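Local coordinates for protein fiber (Murine adenovirus 2, PDB 5NBH) that forms the trimeric fibre of the virion, binds N-acetylglucosamine through its distal head domain and probably attaches the virus to host cells, at residues Gln133-Gln138 with Pro222-Ser227. Residues are numbered along the deposited sequence; the frame is centred on the assembly and turned at random. Where two conformers were deposited one is given.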
loop_
_atom_site.group_PDB
_atom_site.type_symbol
_atom_site.label_atom_id
_atom_site.label_comp_id
_atom_site.label_asym_id
_atom_site.label_seq_id
_atom_site.Cartn_x
_atom_site.Cartn_y
_atom_site.Cartn_z
ATOM N N GLN A 133 -17.191 -3.337 21.057
ATOM C CA GLN A 133 -17.358 -1.877 20.878
ATOM C C GLN A 133 -17.665 -1.581 19.419
ATOM O O GLN A 133 -17.158 -2.269 18.533
ATOM C CB GLN A 133 -16.102 -1.068 21.274
ATOM C CG GLN A 133 -15.620 -1.316 22.694
ATOM C CD GLN A 133 -14.806 -2.595 22.831
ATOM O OE1 GLN A 133 -13.954 -2.885 22.001
ATOM N NE2 GLN A 133 -15.042 -3.350 23.902
ATOM N N THR A 134 -18.457 -0.544 19.176
ATOM C CA THR A 134 -18.838 -0.156 17.827
ATOM C C THR A 134 -18.291 1.222 17.576
ATOM O O THR A 134 -18.629 2.165 18.291
ATOM C CB THR A 134 -20.385 -0.183 17.611
ATOM O OG1 THR A 134 -20.885 -1.515 17.760
ATOM C CG2 THR A 134 -20.718 0.248 16.209
ATOM N N TRP A 135 -17.415 1.334 16.562
ATOM C CA TRP A 135 -16.788 2.584 16.185
ATOM C C TRP A 135 -17.339 2.896 14.808
ATOM O O TRP A 135 -17.146 2.094 13.882
ATOM C CB TRP A 135 -15.262 2.459 16.140
ATOM C CG TRP A 135 -14.669 1.786 17.365
ATOM C CD1 TRP A 135 -14.158 0.529 17.420
ATOM C CD2 TRP A 135 -14.603 2.308 18.707
ATOM N NE1 TRP A 135 -13.755 0.241 18.688
ATOM C CE2 TRP A 135 -14.009 1.319 19.501
ATOM C CE3 TRP A 135 -14.980 3.523 19.305
ATOM C CZ2 TRP A 135 -13.774 1.499 20.867
ATOM C CZ3 TRP A 135 -14.762 3.699 20.685
ATOM C CH2 TRP A 135 -14.170 2.705 21.444
ATOM N N GLU A 136 -17.980 4.040 14.653
ATOM C CA GLU A 136 -18.682 4.369 13.409
ATOM C C GLU A 136 -18.056 5.599 12.804
ATOM O O GLU A 136 -17.946 6.627 13.477
ATOM C CB GLU A 136 -20.171 4.610 13.691
ATOM C CG GLU A 136 -21.056 4.796 12.466
ATOM C CD GLU A 136 -22.520 5.020 12.863
ATOM O OE1 GLU A 136 -23.333 4.090 12.814
ATOM O OE2 GLU A 136 -22.837 6.162 13.191
ATOM N N LEU A 137 -17.602 5.495 11.556
ATOM C CA LEU A 137 -17.161 6.666 10.760
ATOM C C LEU A 137 -18.172 6.971 9.667
ATOM O O LEU A 137 -18.550 6.096 8.932
ATOM C CB LEU A 137 -15.801 6.374 10.090
ATOM C CG LEU A 137 -14.665 5.990 11.034
ATOM C CD1 LEU A 137 -13.427 5.504 10.264
ATOM C CD2 LEU A 137 -14.355 7.172 11.928
ATOM N N GLN A 138 -18.599 8.224 9.589
ATOM C CA GLN A 138 -19.587 8.686 8.629
ATOM C C GLN A 138 -18.910 9.658 7.668
ATOM O O GLN A 138 -18.142 10.506 8.110
ATOM C CB GLN A 138 -20.695 9.421 9.382
ATOM C CG GLN A 138 -21.896 9.825 8.559
ATOM C CD GLN A 138 -22.892 10.629 9.371
ATOM O OE1 GLN A 138 -23.831 11.179 8.815
ATOM N NE2 GLN A 138 -22.686 10.711 10.682
ATOM N N PRO A 222 -9.635 -1.242 24.354
ATOM C CA PRO A 222 -9.511 -1.491 22.915
ATOM C C PRO A 222 -8.431 -0.581 22.325
ATOM O O PRO A 222 -8.663 0.583 22.058
ATOM C CB PRO A 222 -10.927 -1.235 22.377
ATOM C CG PRO A 222 -11.545 -0.304 23.377
ATOM C CD PRO A 222 -10.896 -0.567 24.711
ATOM N N ILE A 223 -7.227 -1.121 22.226
ATOM C CA ILE A 223 -6.073 -0.399 21.744
ATOM C C ILE A 223 -5.414 -1.312 20.721
ATOM O O ILE A 223 -4.821 -2.305 21.093
ATOM C CB ILE A 223 -5.074 -0.086 22.873
ATOM C CG1 ILE A 223 -5.744 0.784 23.922
ATOM C CG2 ILE A 223 -3.836 0.598 22.302
ATOM C CD1 ILE A 223 -4.839 1.173 25.083
ATOM N N PHE A 224 -5.582 -0.987 19.443
ATOM C CA PHE A 224 -5.184 -1.849 18.340
ATOM C C PHE A 224 -5.013 -1.078 17.039
ATOM O O PHE A 224 -5.519 0.027 16.953
ATOM C CB PHE A 224 -6.229 -2.944 18.123
ATOM C CG PHE A 224 -7.587 -2.435 17.765
ATOM C CD1 PHE A 224 -8.509 -2.099 18.756
ATOM C CD2 PHE A 224 -7.972 -2.316 16.447
ATOM C CE1 PHE A 224 -9.786 -1.652 18.423
ATOM C CE2 PHE A 224 -9.239 -1.865 16.115
ATOM C CZ PHE A 224 -10.141 -1.519 17.100
ATOM N N GLN A 225 -4.316 -1.677 16.058
ATOM C CA GLN A 225 -4.222 -1.178 14.673
ATOM C C GLN A 225 -4.813 -2.265 13.773
ATOM O O GLN A 225 -4.665 -3.467 14.034
ATOM C CB GLN A 225 -2.752 -0.858 14.210
ATOM C CG GLN A 225 -2.627 -0.281 12.769
ATOM C CD GLN A 225 -1.201 0.113 12.278
ATOM O OE1 GLN A 225 -0.616 -0.583 11.443
ATOM N NE2 GLN A 225 -0.724 1.279 12.685
ATOM N N MET A 226 -5.543 -1.854 12.752
ATOM C CA MET A 226 -5.950 -2.791 11.708
ATOM C C MET A 226 -6.164 -2.121 10.377
ATOM O O MET A 226 -6.355 -0.935 10.293
ATOM C CB MET A 226 -7.160 -3.643 12.082
ATOM C CG MET A 226 -8.483 -2.974 12.367
ATOM S SD MET A 226 -9.729 -4.136 11.753
ATOM C CE MET A 226 -9.282 -3.887 10.039
ATOM N N SER A 227 -6.041 -2.924 9.338
ATOM C CA SER A 227 -6.150 -2.412 7.990
ATOM C C SER A 227 -6.901 -3.417 7.190
ATOM O O SER A 227 -6.890 -4.610 7.514
ATOM C CB SER A 227 -4.755 -2.084 7.398
ATOM O OG SER A 227 -4.079 -3.231 7.016
#
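Pro222 meets the indole of Trp135 at its rim: CG of the proline lies 3.8 Å from CZ2 of Trp135, close to the ring plane, so the pyrrolidine abuts the benzo edge and does not stack on a face. The two side chains run roughly at right angles. Trp135 reaches this position with CG anti to its own carbonyl carbon (chi1 -48°). NE1 of Trp135 lies 4.3 Å from CZ of Phe224, at the edge of the phenyl ring and near its plane. It is therefore not over the pi face, and its N-H is given to OG of Ser215. No hydrogen bond joins the two segments, and the closest CA atoms, those of Gln133 and Pro222, are 8.1 Å apart, as expected for facing layers rather than neighbouring strands. Pro222 immediately precedes strand 223-231, outermost within this chain in the ABCJ sheet of the beta-sandwich head, as strand 131-140 is in the facing GHID sheet; the touching residues are buried. Gln133, seen to bind N-acetylglucosamine though no sugar occupies this chain, adds a second surface for the proline: its terminal amide lies against the ring, with CD 4.0 Å from CG of Pro222. Its aliphatic CB sits 3.1 Å above the Trp135 plane, offset toward the rim. Asn97 and Glu102 of the same sugar site come within about 4 Å of Gln133, nearest side-chain atoms.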